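Local coordinates for alpha-galactosidase (PDB 3MI6), which probably hydrolyses terminal, non-reducing alpha-D-galactose residues from alpha-D-galactosides, as a glycoside hydrolase of family 36, at residues G636-I641 / W654-D659; Q663-R668 / L731-A736; V92-G97 / E172-N177. One frame throughout, in Å; residues are numbered along the deposited sequence.

Contact 1 (G636-I641 / W654-D659)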
ATOM      1  N   GLY D 636      32.854 -11.865  11.445  1.00 30.85           N
ATOM      2  CA  GLY D 636      32.736 -11.482  10.052  1.00 29.13           C
ATOM      3  C   GLY D 636      31.662 -10.447   9.801  1.00 29.50           C
ATOM      4  O   GLY D 636      30.690 -10.350  10.540  1.00 32.17           O
ATOM      5  N   LYS D 637      31.844  -9.659   8.752  1.00 31.00           N
ATOM      6  CA  LYS D 637      30.898  -8.607   8.417  1.00 29.10           C
ATOM      7  C   LYS D 637      29.563  -9.241   8.011  1.00 31.79           C
ATOM      8  O   LYS D 637      29.524 -10.198   7.225  1.00 33.41           O
ATOM      9  CB  LYS D 637      31.465  -7.709   7.308  1.00 26.95           C
ATOM     10  CG  LYS D 637      30.612  -6.490   7.011  1.00 31.48           C
ATOM     11  CD  LYS D 637      31.211  -5.609   5.926  1.00 32.53           C
ATOM     12  CE  LYS D 637      32.410  -4.834   6.457  1.00 32.28           C
ATOM     13  NZ  LYS D 637      32.716  -3.676   5.559  1.00 28.87           N
ATOM     14  N   PHE D 638      28.471  -8.707   8.549  1.00 30.07           N
ATOM     15  CA  PHE D 638      27.172  -9.360   8.443  1.00 28.31           C
ATOM     16  C   PHE D 638      26.253  -8.669   7.448  1.00 29.70           C
ATOM     17  O   PHE D 638      25.929  -7.488   7.580  1.00 28.89           O
ATOM     18  CB  PHE D 638      26.511  -9.415   9.827  1.00 28.98           C
ATOM     19  CG  PHE D 638      25.269 -10.272   9.901  1.00 28.81           C
ATOM     20  CD1 PHE D 638      24.008  -9.713   9.742  1.00 27.59           C
ATOM     21  CD2 PHE D 638      25.357 -11.622  10.200  1.00 28.27           C
ATOM     22  CE1 PHE D 638      22.855 -10.502   9.841  1.00 29.65           C
ATOM     23  CE2 PHE D 638      24.206 -12.411  10.295  1.00 30.45           C
ATOM     24  CZ  PHE D 638      22.956 -11.848  10.117  1.00 28.12           C
ATOM     25  N   TYR D 639      25.823  -9.430   6.452  1.00 31.66           N
ATOM     26  CA  TYR D 639      24.837  -8.970   5.486  1.00 29.40           C
ATOM     27  C   TYR D 639      23.527  -9.739   5.637  1.00 29.85           C
ATOM     28  O   TYR D 639      23.524 -10.966   5.601  1.00 30.11           O
ATOM     29  CB  TYR D 639      25.363  -9.215   4.079  1.00 28.14           C
ATOM     30  CG  TYR D 639      26.527  -8.350   3.681  1.00 30.42           C
ATOM     31  CD1 TYR D 639      26.334  -7.148   3.000  1.00 31.97           C
ATOM     32  CD2 TYR D 639      27.812  -8.737   3.961  1.00 28.23           C
ATOM     33  CE1 TYR D 639      27.400  -6.377   2.619  1.00 30.95           C
ATOM     34  CE2 TYR D 639      28.872  -7.975   3.592  1.00 30.28           C
ATOM     35  CZ  TYR D 639      28.677  -6.799   2.924  1.00 32.07           C
ATOM     36  OH  TYR D 639      29.784  -6.047   2.575  1.00 34.78           O
ATOM     37  N   ARG D 640      22.426  -9.014   5.789  1.00 30.12           N
ATOM     38  CA  ARG D 640      21.098  -9.582   5.622  1.00 28.99           C
ATOM     39  C   ARG D 640      20.765  -9.585   4.137  1.00 30.47           C
ATOM     40  O   ARG D 640      21.081  -8.639   3.427  1.00 29.79           O
ATOM     41  CB  ARG D 640      20.046  -8.748   6.356  1.00 29.31           C
ATOM     42  CG  ARG D 640      20.079  -8.836   7.877  1.00 30.59           C
ATOM     43  CD  ARG D 640      19.202  -7.744   8.489  1.00 28.04           C
ATOM     44  NE  ARG D 640      19.683  -6.419   8.121  1.00 30.26           N
ATOM     45  CZ  ARG D 640      20.481  -5.665   8.884  1.00 32.23           C
ATOM     46  NH1 ARG D 640      20.882  -6.114  10.076  1.00 29.44           N
ATOM     47  NH2 ARG D 640      20.871  -4.455   8.464  1.00 28.69           N
ATOM     48  N   ILE D 641      20.111 -10.641   3.671  1.00 29.54           N
ATOM     49  CA  ILE D 641      19.743 -10.731   2.275  1.00 29.55           C
ATOM     50  C   ILE D 641      18.210 -10.805   2.173  1.00 32.76           C
ATOM     51  O   ILE D 641      17.542  -9.767   2.095  1.00 33.91           O
ATOM     52  CB  ILE D 641      20.503 -11.933   1.588  1.00 32.84           C
ATOM     53  CG1 ILE D 641      22.007 -11.646   1.554  1.00 31.72           C
ATOM     54  CG2 ILE D 641      20.010 -12.219   0.168  1.00 32.08           C
ATOM     55  CD1 ILE D 641      22.853 -12.823   1.161  1.00 31.25           C
ATOM     56  N   TRP D 654      21.097 -14.991   5.077  1.00 31.07           N
ATOM     57  CA  TRP D 654      22.176 -14.052   5.309  1.00 30.47           C
ATOM     58  C   TRP D 654      23.593 -14.570   5.099  1.00 31.48           C
ATOM     59  O   TRP D 654      23.809 -15.738   4.736  1.00 30.51           O
ATOM     60  CB  TRP D 654      22.067 -13.340   6.665  1.00 31.76           C
ATOM     61  CG  TRP D 654      21.335 -13.957   7.837  1.00 33.17           C
ATOM     62  CD1 TRP D 654      20.287 -13.385   8.563  1.00 39.10           C
ATOM     63  CD2 TRP D 654      21.620 -15.188   8.478  1.00 29.76           C
ATOM     64  NE1 TRP D 654      19.906 -14.210   9.615  1.00 34.28           N
ATOM     65  CE2 TRP D 654      20.705 -15.324   9.578  1.00 33.40           C
ATOM     66  CE3 TRP D 654      22.534 -16.193   8.236  1.00 28.34           C
ATOM     67  CZ2 TRP D 654      20.708 -16.420  10.410  1.00 30.75           C
ATOM     68  CZ3 TRP D 654      22.531 -17.267   9.051  1.00 31.61           C
ATOM     69  CH2 TRP D 654      21.634 -17.380  10.138  1.00 34.40           C
ATOM     70  N   GLN D 655      24.558 -13.679   5.332  1.00 28.51           N
ATOM     71  CA  GLN D 655      25.937 -13.952   4.970  1.00 29.03           C
ATOM     72  C   GLN D 655      26.930 -13.272   5.918  1.00 30.08           C
ATOM     73  O   GLN D 655      26.755 -12.112   6.281  1.00 30.52           O
ATOM     74  CB  GLN D 655      26.171 -13.452   3.541  1.00 26.71           C
ATOM     75  CG  GLN D 655      27.331 -14.104   2.817  1.00 29.93           C
ATOM     76  CD  GLN D 655      27.546 -13.544   1.412  1.00 30.01           C
ATOM     77  OE1 GLN D 655      28.657 -13.570   0.875  1.00 28.76           O
ATOM     78  NE2 GLN D 655      26.482 -13.026   0.822  1.00 30.71           N
ATOM     79  N   VAL D 656      27.976 -13.990   6.314  1.00 28.40           N
ATOM     80  CA  VAL D 656      29.117 -13.351   6.970  1.00 29.70           C
ATOM     81  C   VAL D 656      30.342 -13.387   6.055  1.00 30.40           C
ATOM     82  O   VAL D 656      30.612 -14.409   5.411  1.00 30.05           O
ATOM     83  CB  VAL D 656      29.464 -14.021   8.306  1.00 28.94           C
ATOM     84  CG1 VAL D 656      28.417 -13.710   9.332  1.00 29.18           C
ATOM     85  CG2 VAL D 656      29.599 -15.518   8.125  1.00 30.27           C
ATOM     86  N   VAL D 657      31.063 -12.265   5.994  1.00 27.99           N
ATOM     87  CA  VAL D 657      32.213 -12.108   5.105  1.00 28.83           C
ATOM     88  C   VAL D 657      33.452 -11.688   5.903  1.00 32.55           C
ATOM     89  O   VAL D 657      33.378 -10.829   6.793  1.00 31.05           O
ATOM     90  CB  VAL D 657      31.940 -11.039   3.998  1.00 30.63           C
ATOM     91  CG1 VAL D 657      33.070 -10.977   2.998  1.00 30.18           C
ATOM     92  CG2 VAL D 657      30.627 -11.310   3.279  1.00 31.57           C
ATOM     93  N   SER D 658      34.587 -12.298   5.574  1.00 32.36           N
ATOM     94  CA  SER D 658      35.874 -11.952   6.174  1.00 33.04           C
ATOM     95  C   SER D 658      36.379 -10.530   5.832  1.00 35.96           C
ATOM     96  O   SER D 658      35.805  -9.836   4.976  1.00 33.22           O
ATOM     97  CB  SER D 658      36.904 -12.983   5.751  1.00 32.90           C
ATOM     98  OG  SER D 658      37.073 -12.929   4.355  1.00 36.26           O
ATOM     99  N   ASP D 659      37.446 -10.110   6.522  1.00 36.65           N
ATOM    100  CA  ASP D 659      38.079  -8.796   6.319  1.00 39.40           C
ATOM    101  C   ASP D 659      38.533  -8.583   4.866  1.00 37.67           C
ATOM    102  O   ASP D 659      38.240  -7.568   4.244  1.00 34.19           O
ATOM    103  CB  ASP D 659      39.291  -8.634   7.261  1.00 42.11           C
ATOM    104  CG  ASP D 659      38.903  -8.131   8.659  1.00 54.12           C
ATOM    105  OD1 ASP D 659      37.842  -7.474   8.772  1.00 61.16           O
ATOM    106  OD2 ASP D 659      39.660  -8.378   9.640  1.00 50.62           O
TER
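Phe638 brings the CZ corner of its ring over one face of the Trp654 indole, CZ lying 3.4 Å from Trp654 CD1 and displaced toward the rim. The ring planes meet obliquely at 50°, neither stacked nor T-shaped. With CG anti to the backbone N (chi1 -170°), the Phe638 ring leans across to the neighbouring strand, and its CD2 also meets CG1 of its paired residue Val656 at 3.8 Å. On the other face Tyr639 CE2 touches Val657 CG2 at 3.8 Å, a diagonal contact; past the end of the strand, Ile641 CD1 lies 4.1 Å from Gln655 CB. Beneath these side chains the antiparallel backbones pair at Lys637-Val657 and Tyr639-Gln655; the bond from Tyr639 N to Gln655 O is 2.8 Å long and almost straight (175°). Farther out, Tyr669 meets the indole edge-to-face and Phe599 also packs on it. Arg640, on the same face as Phe638, makes a salt bridge with Asp242 and hydrogen bonds with Ser309 and Ser564, tying this hairpin to the N-terminal region and to helices 305-319 and 553-566. An alanine in place of Trp654 would remove the indole and would probably open a gap beside Phe638, leaving its CZ end without a partner on that side. The chemistry is thus divided: backbone bonds set the strand register, Phe638, Trp654 and Val656 pack together on the face that also carries Arg640, and the buried guanidinium has its charge met by Asp242, far off in sequence.

Contact 2 (Q663-R668 / L731-A736)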
ATOM      1  N   GLN D 663      36.825 -15.126   2.165  1.00 33.80           N
ATOM      2  CA  GLN D 663      36.010 -16.213   2.670  1.00 37.58           C
ATOM      3  C   GLN D 663      34.628 -15.701   3.006  1.00 37.73           C
ATOM      4  O   GLN D 663      34.468 -14.523   3.347  1.00 38.38           O
ATOM      5  CB  GLN D 663      36.649 -16.869   3.899  1.00 46.29           C
ATOM      6  CG  GLN D 663      37.929 -17.667   3.616  1.00 50.01           C
ATOM      7  CD  GLN D 663      37.993 -18.972   4.420  1.00 62.92           C
ATOM      8  OE1 GLN D 663      37.750 -20.066   3.879  1.00 63.14           O
ATOM      9  NE2 GLN D 663      38.311 -18.860   5.720  1.00 61.69           N
ATOM     10  N   ALA D 664      33.625 -16.569   2.875  1.00 35.16           N
ATOM     11  CA  ALA D 664      32.262 -16.205   3.259  1.00 32.90           C
ATOM     12  C   ALA D 664      31.432 -17.433   3.536  1.00 33.17           C
ATOM     13  O   ALA D 664      31.659 -18.480   2.946  1.00 34.40           O
ATOM     14  CB  ALA D 664      31.597 -15.347   2.198  1.00 28.83           C
ATOM     15  N   ILE D 665      30.481 -17.306   4.457  1.00 32.01           N
ATOM     16  CA  ILE D 665      29.442 -18.307   4.603  1.00 29.59           C
ATOM     17  C   ILE D 665      28.057 -17.685   4.501  1.00 31.26           C
ATOM     18  O   ILE D 665      27.715 -16.772   5.245  1.00 32.43           O
ATOM     19  CB  ILE D 665      29.583 -19.071   5.897  1.00 31.99           C
ATOM     20  CG1 ILE D 665      30.793 -20.005   5.799  1.00 35.34           C
ATOM     21  CG2 ILE D 665      28.330 -19.874   6.172  1.00 31.25           C
ATOM     22  CD1 ILE D 665      31.108 -20.769   7.073  1.00 34.45           C
ATOM     23  N   ALA D 666      27.275 -18.180   3.547  1.00 32.74           N
ATOM     24  CA  ALA D 666      25.897 -17.747   3.340  1.00 30.52           C
ATOM     25  C   ALA D 666      24.946 -18.846   3.791  1.00 30.20           C
ATOM     26  O   ALA D 666      25.315 -20.014   3.875  1.00 29.87           O
ATOM     27  CB  ALA D 666      25.661 -17.415   1.874  1.00 28.54           C
ATOM     28  N   ALA D 667      23.718 -18.474   4.102  1.00 29.12           N
ATOM     29  CA  ALA D 667      22.751 -19.468   4.516  1.00 27.73           C
ATOM     30  C   ALA D 667      21.400 -19.008   4.063  1.00 28.44           C
ATOM     31  O   ALA D 667      21.084 -17.838   4.204  1.00 30.55           O
ATOM     32  CB  ALA D 667      22.774 -19.638   6.011  1.00 27.92           C
ATOM     33  N   ARG D 668      20.628 -19.929   3.490  1.00 27.10           N
ATOM     34  CA  ARG D 668      19.244 -19.692   3.119  1.00 26.50           C
ATOM     35  C   ARG D 668      18.374 -20.684   3.890  1.00 29.42           C
ATOM     36  O   ARG D 668      18.605 -21.889   3.857  1.00 30.73           O
ATOM     37  CB  ARG D 668      19.076 -19.905   1.628  1.00 25.92           C
ATOM     38  CG  ARG D 668      17.736 -19.593   1.076  1.00 24.31           C
ATOM     39  CD  ARG D 668      17.773 -19.825  -0.427  1.00 26.70           C
ATOM     40  NE  ARG D 668      16.535 -19.445  -1.099  1.00 28.16           N
ATOM     41  CZ  ARG D 668      15.542 -20.291  -1.373  1.00 30.31           C
ATOM     42  NH1 ARG D 668      15.638 -21.568  -1.035  1.00 31.23           N
ATOM     43  NH2 ARG D 668      14.447 -19.852  -1.978  1.00 31.08           N
ATOM     44  N   LEU D 731      23.351 -24.157   3.073  1.00 29.43           N
ATOM     45  CA  LEU D 731      24.568 -23.494   3.494  1.00 28.39           C
ATOM     46  C   LEU D 731      25.521 -23.387   2.311  1.00 32.54           C
ATOM     47  O   LEU D 731      25.585 -24.284   1.475  1.00 37.57           O
ATOM     48  CB  LEU D 731      25.230 -24.329   4.572  1.00 31.12           C
ATOM     49  CG  LEU D 731      25.713 -23.709   5.876  1.00 34.43           C
ATOM     50  CD1 LEU D 731      24.626 -22.886   6.563  1.00 31.76           C
ATOM     51  CD2 LEU D 731      26.178 -24.844   6.758  1.00 35.04           C
ATOM     52  N   PHE D 732      26.270 -22.293   2.256  1.00 32.31           N
ATOM     53  CA  PHE D 732      27.159 -21.995   1.152  1.00 30.26           C
ATOM     54  C   PHE D 732      28.517 -21.490   1.659  1.00 34.52           C
ATOM     55  O   PHE D 732      28.657 -20.315   2.008  1.00 34.56           O
ATOM     56  CB  PHE D 732      26.535 -20.911   0.290  1.00 29.79           C
ATOM     57  CG  PHE D 732      25.225 -21.300  -0.317  1.00 32.46           C
ATOM     58  CD1 PHE D 732      25.178 -22.092  -1.454  1.00 32.47           C
ATOM     59  CD2 PHE D 732      24.031 -20.850   0.223  1.00 31.60           C
ATOM     60  CE1 PHE D 732      23.966 -22.438  -2.020  1.00 31.46           C
ATOM     61  CE2 PHE D 732      22.813 -21.201  -0.354  1.00 31.28           C
ATOM     62  CZ  PHE D 732      22.783 -21.993  -1.462  1.00 28.28           C
ATOM     63  N   VAL D 733      29.513 -22.372   1.696  1.00 32.66           N
ATOM     64  CA  VAL D 733      30.872 -21.989   2.064  1.00 32.43           C
ATOM     65  C   VAL D 733      31.646 -21.466   0.850  1.00 34.25           C
ATOM     66  O   VAL D 733      31.890 -22.201  -0.114  1.00 34.59           O
ATOM     67  CB  VAL D 733      31.630 -23.185   2.643  1.00 32.40           C
ATOM     68  CG1 VAL D 733      33.022 -22.779   3.066  1.00 30.35           C
ATOM     69  CG2 VAL D 733      30.855 -23.792   3.801  1.00 33.65           C
ATOM     70  N   VAL D 734      32.034 -20.199   0.903  1.00 32.73           N
ATOM     71  CA  VAL D 734      32.665 -19.544  -0.238  1.00 32.84           C
ATOM     72  C   VAL D 734      34.157 -19.374  -0.026  1.00 34.75           C
ATOM     73  O   VAL D 734      34.582 -18.703   0.901  1.00 39.00           O
ATOM     74  CB  VAL D 734      32.047 -18.164  -0.497  1.00 33.08           C
ATOM     75  CG1 VAL D 734      32.720 -17.493  -1.675  1.00 32.28           C
ATOM     76  CG2 VAL D 734      30.558 -18.291  -0.738  1.00 32.47           C
ATOM     77  N   THR D 735      34.952 -19.996  -0.888  1.00 37.27           N
ATOM     78  CA  THR D 735      36.406 -19.915  -0.792  1.00 38.12           C
ATOM     79  C   THR D 735      36.983 -19.199  -2.001  1.00 35.71           C
ATOM     80  O   THR D 735      36.651 -19.524  -3.142  1.00 34.37           O
ATOM     81  CB  THR D 735      37.071 -21.316  -0.756  1.00 39.70           C
ATOM     82  OG1 THR D 735      36.565 -22.076   0.342  1.00 41.68           O
ATOM     83  CG2 THR D 735      38.591 -21.192  -0.624  1.00 39.15           C
ATOM     84  N   ALA D 736      37.870 -18.247  -1.743  1.00 34.80           N
ATOM     85  CA  ALA D 736      38.623 -17.609  -2.815  1.00 37.35           C
ATOM     86  C   ALA D 736      39.668 -18.553  -3.437  1.00 38.73           C
ATOM     87  O   ALA D 736      40.404 -19.265  -2.733  1.00 37.44           O
ATOM     88  CB  ALA D 736      39.279 -16.316  -2.313  1.00 35.39           C
TER
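Phe732 and Val734 set their bulk against the small Ala666 and Ala664 of the facing strand. Ala666 CB meets Phe732 CB at 3.9 Å, and Ala664 CB sits 3.9 Å from Val734 CB. In Phe732, CG lies anti to the carbonyl carbon (chi1 -61°), which brings the ring round with one edge near Ala666: CD2 is 4.1 Å from Ala666 CB, and Ala666 O lies near the ring plane. The ring of Phe682 meets this ring with nearly parallel planes, and Phe684 packs on Ala666 and Val734 on the same side. On the reverse face, Leu731 pushes CD1 against Ala667 CB at 3.8 Å, one more bump opposite a small residue. Next to it Ile665 and Val733 are better matched in size and touch more loosely, CG1 to CG2 at 4.3 Å; Leu632 and Phe633 of helix 630-635 pack on Ile665. Two reciprocal pairs of backbone bonds, Ala664 with Val734 and Ala666 with Phe732, hold the register, the shortest running from Val734 N to Ala664 O at 2.7 Å. Joining strands distant in sequence, 663-670 and 728-736, this pairing belongs to the interior of the antiparallel sheet that makes up the C-terminal beta domain of family 36 glycosidases.

Contact 3 (V92-G97 / E172-N177)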
ATOM      1  N   VAL D  92      13.065  21.669  34.043  1.00 37.60           N
ATOM      2  CA  VAL D  92      13.547  21.907  35.405  1.00 36.74           C
ATOM      3  C   VAL D  92      12.562  22.709  36.253  1.00 38.70           C
ATOM      4  O   VAL D  92      12.159  23.801  35.873  1.00 42.12           O
ATOM      5  CB  VAL D  92      14.867  22.702  35.426  1.00 40.34           C
ATOM      6  CG1 VAL D  92      15.571  22.526  36.778  1.00 38.00           C
ATOM      7  CG2 VAL D  92      15.771  22.294  34.294  1.00 37.39           C
ATOM      8  N   THR D  93      12.209  22.170  37.417  1.00 37.37           N
ATOM      9  CA  THR D  93      11.298  22.822  38.345  1.00 39.78           C
ATOM     10  C   THR D  93      12.089  23.537  39.437  1.00 42.92           C
ATOM     11  O   THR D  93      12.995  22.951  40.047  1.00 43.18           O
ATOM     12  CB  THR D  93      10.353  21.793  39.036  1.00 42.49           C
ATOM     13  OG1 THR D  93       9.747  20.939  38.059  1.00 41.62           O
ATOM     14  CG2 THR D  93       9.244  22.500  39.834  1.00 39.98           C
ATOM     15  N   GLN D  94      11.739  24.794  39.700  1.00 43.41           N
ATOM     16  CA  GLN D  94      12.387  25.541  40.772  1.00 42.85           C
ATOM     17  C   GLN D  94      11.727  25.300  42.121  1.00 45.37           C
ATOM     18  O   GLN D  94      10.752  24.556  42.225  1.00 42.25           O
ATOM     19  CB  GLN D  94      12.390  27.028  40.463  1.00 44.36           C
ATOM     20  CG  GLN D  94      13.144  27.398  39.195  1.00 48.28           C
ATOM     21  CD  GLN D  94      12.869  28.822  38.756  1.00 46.68           C
ATOM     22  OE1 GLN D  94      12.909  29.740  39.572  1.00 48.21           O
ATOM     23  NE2 GLN D  94      12.580  29.012  37.462  1.00 44.25           N
ATOM     24  N   ALA D  95      12.286  25.927  43.156  1.00 51.87           N
ATOM     25  CA  ALA D  95      11.707  25.889  44.498  1.00 45.84           C
ATOM     26  C   ALA D  95      10.311  26.502  44.492  1.00 44.43           C
ATOM     27  O   ALA D  95       9.464  26.130  45.299  1.00 46.94           O
ATOM     28  CB  ALA D  95      12.603  26.609  45.477  1.00 39.20           C
ATOM     29  N   ASN D  96      10.066  27.409  43.552  1.00 41.46           N
ATOM     30  CA  ASN D  96       8.809  28.147  43.497  1.00 44.63           C
ATOM     31  C   ASN D  96       7.753  27.538  42.594  1.00 48.04           C
ATOM     32  O   ASN D  96       6.619  28.020  42.555  1.00 48.00           O
ATOM     33  CB  ASN D  96       9.041  29.607  43.075  1.00 48.56           C
ATOM     34  CG  ASN D  96       9.411  29.750  41.600  1.00 50.17           C
ATOM     35  OD1 ASN D  96       9.760  28.776  40.929  1.00 50.23           O
ATOM     36  ND2 ASN D  96       9.344  30.975  41.094  1.00 49.24           N
ATOM     37  N   GLY D  97       8.128  26.508  41.847  1.00 46.62           N
ATOM     38  CA  GLY D  97       7.170  25.816  41.007  1.00 45.76           C
ATOM     39  C   GLY D  97       7.271  26.134  39.531  1.00 45.38           C
ATOM     40  O   GLY D  97       6.752  25.396  38.697  1.00 47.13           O
ATOM     41  N   GLU D 172      20.101  27.174  45.455  1.00 63.12           N
ATOM     42  CA  GLU D 172      18.750  26.646  45.616  1.00 64.40           C
ATOM     43  C   GLU D 172      18.597  25.265  44.986  1.00 59.57           C
ATOM     44  O   GLU D 172      19.332  24.920  44.065  1.00 59.91           O
ATOM     45  CB  GLU D 172      17.744  27.610  44.988  1.00 68.92           C
ATOM     46  CG  GLU D 172      18.076  29.084  45.203  1.00 71.87           C
ATOM     47  CD  GLU D 172      16.860  29.890  45.626  1.00 82.46           C
ATOM     48  OE1 GLU D 172      16.086  29.378  46.470  1.00 82.46           O
ATOM     49  OE2 GLU D 172      16.680  31.025  45.117  1.00 83.16           O
ATOM     50  N   LYS D 173      17.646  24.478  45.482  1.00 58.79           N
ATOM     51  CA  LYS D 173      17.396  23.145  44.934  1.00 59.61           C
ATOM     52  C   LYS D 173      16.747  23.250  43.559  1.00 56.44           C
ATOM     53  O   LYS D 173      15.883  24.110  43.339  1.00 57.34           O
ATOM     54  CB  LYS D 173      16.487  22.337  45.861  1.00 65.96           C
ATOM     55  CG  LYS D 173      16.999  22.193  47.287  1.00 73.74           C
ATOM     56  CD  LYS D 173      16.021  21.389  48.135  1.00 81.06           C
ATOM     57  CE  LYS D 173      14.627  22.014  48.124  1.00 88.38           C
ATOM     58  NZ  LYS D 173      13.655  21.261  48.978  1.00 95.22           N
ATOM     59  N   LEU D 174      17.181  22.391  42.635  1.00 48.74           N
ATOM     60  CA  LEU D 174      16.560  22.278  41.313  1.00 45.85           C
ATOM     61  C   LEU D 174      16.123  20.833  41.057  1.00 45.01           C
ATOM     62  O   LEU D 174      16.803  19.896  41.480  1.00 44.01           O
ATOM     63  CB  LEU D 174      17.518  22.729  40.218  1.00 42.56           C
ATOM     64  CG  LEU D 174      17.914  24.202  40.123  1.00 44.40           C
ATOM     65  CD1 LEU D 174      19.050  24.328  39.141  1.00 39.91           C
ATOM     66  CD2 LEU D 174      16.735  25.099  39.726  1.00 40.84           C
ATOM     67  N   VAL D 175      14.988  20.646  40.384  1.00 39.98           N
ATOM     68  CA  VAL D 175      14.538  19.291  40.065  1.00 42.02           C
ATOM     69  C   VAL D 175      14.545  19.035  38.559  1.00 41.38           C
ATOM     70  O   VAL D 175      14.050  19.860  37.797  1.00 41.75           O
ATOM     71  CB  VAL D 175      13.136  19.000  40.636  1.00 43.53           C
ATOM     72  CG1 VAL D 175      12.766  17.551  40.386  1.00 38.35           C
ATOM     73  CG2 VAL D 175      13.109  19.299  42.125  1.00 40.20           C
ATOM     74  N   LEU D 176      15.139  17.918  38.130  1.00 40.01           N
ATOM     75  CA  LEU D 176      15.075  17.526  36.721  1.00 38.75           C
ATOM     76  C   LEU D 176      13.892  16.608  36.501  1.00 39.42           C
ATOM     77  O   LEU D 176      13.917  15.456  36.957  1.00 38.86           O
ATOM     78  CB  LEU D 176      16.322  16.771  36.299  1.00 35.88           C
ATOM     79  CG  LEU D 176      17.641  17.511  36.303  1.00 37.41           C
ATOM     80  CD1 LEU D 176      18.686  16.575  35.790  1.00 37.74           C
ATOM     81  CD2 LEU D 176      17.548  18.729  35.427  1.00 39.82           C
ATOM     82  N   ASN D 177      12.869  17.098  35.800  1.00 34.66           N
ATOM     83  CA  ASN D 177      11.707  16.262  35.507  1.00 37.81           C
ATOM     84  C   ASN D 177      11.915  15.406  34.257  1.00 35.73           C
ATOM     85  O   ASN D 177      11.299  14.355  34.083  1.00 34.09           O
ATOM     86  CB  ASN D 177      10.454  17.115  35.322  1.00 39.24           C
ATOM     87  CG  ASN D 177      10.273  18.134  36.418  1.00 36.92           C
ATOM     88  OD1 ASN D 177       9.804  17.814  37.506  1.00 38.01           O
ATOM     89  ND2 ASN D 177      10.625  19.374  36.126  1.00 35.09           N
TER
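Thr93 and Val175 form an antiparallel hydrogen-bonded pair, with Thr93 N to Val175 O at 3.0 Å and Val175 N to Thr93 O at 3.1 Å, while Val92 and Leu176 form the adjoining non-hydrogen-bonded pair. Beyond Thr93 the chains diverge, and residues 94-97 make a type I turn in which Gly97 N bonds back to Gln94 O. The two methyls of Val92 divide the work on one face. CG1, anti to the backbone N (chi1 -161°), lies 4.0 Å from Leu174 CB, and CG2 runs beside Leu176, 4.1 Å from its CD2. On the Thr93 side the main side-chain contact is polar: Asn177 ND2 donates to Thr93 OG1 at 2.6 Å, with the hydroxyl oxygen close to the amide plane and the two side chains crossing at about a right angle. The OG1 branch of Thr93 lies beside its own backbone N (chi1 -50°), the side from which the amide approaches. Asn177 stands where the chain turns a corner, so this bond ties the bend to strand 90-93. The turn itself meets a second subunit, where Ser494 of that subunit bonds to Ala95 O and its Pro436 packs on Asn96. The arrangement is a strand end passing into a tight turn at the rim of an antiparallel sheet, part of the large beta domain that forms the N-terminal portion of family 36 alpha-galactosidases.

Along the chain contact 3 comes first, then contact 1 and contact 2, each closing before the next opens. Contacts 1 and 2 share one antiparallel sheet, in which strands 637-640, 651-657, 663-670 and 728-736 lie side by side in that order; their centres are about 9 Å apart, and strands 651-657 and 663-670 supply the link between them. Contact 3 belongs to another sheet, in the N-terminal region, its centre about 51 Å from that of contact 1 and 60 Å from that of contact 2, across the centre of the chain. The contacts thus lie in the beta regions before and after the parallel eight-stranded barrel in sequence, away from the predicted catalytic residues.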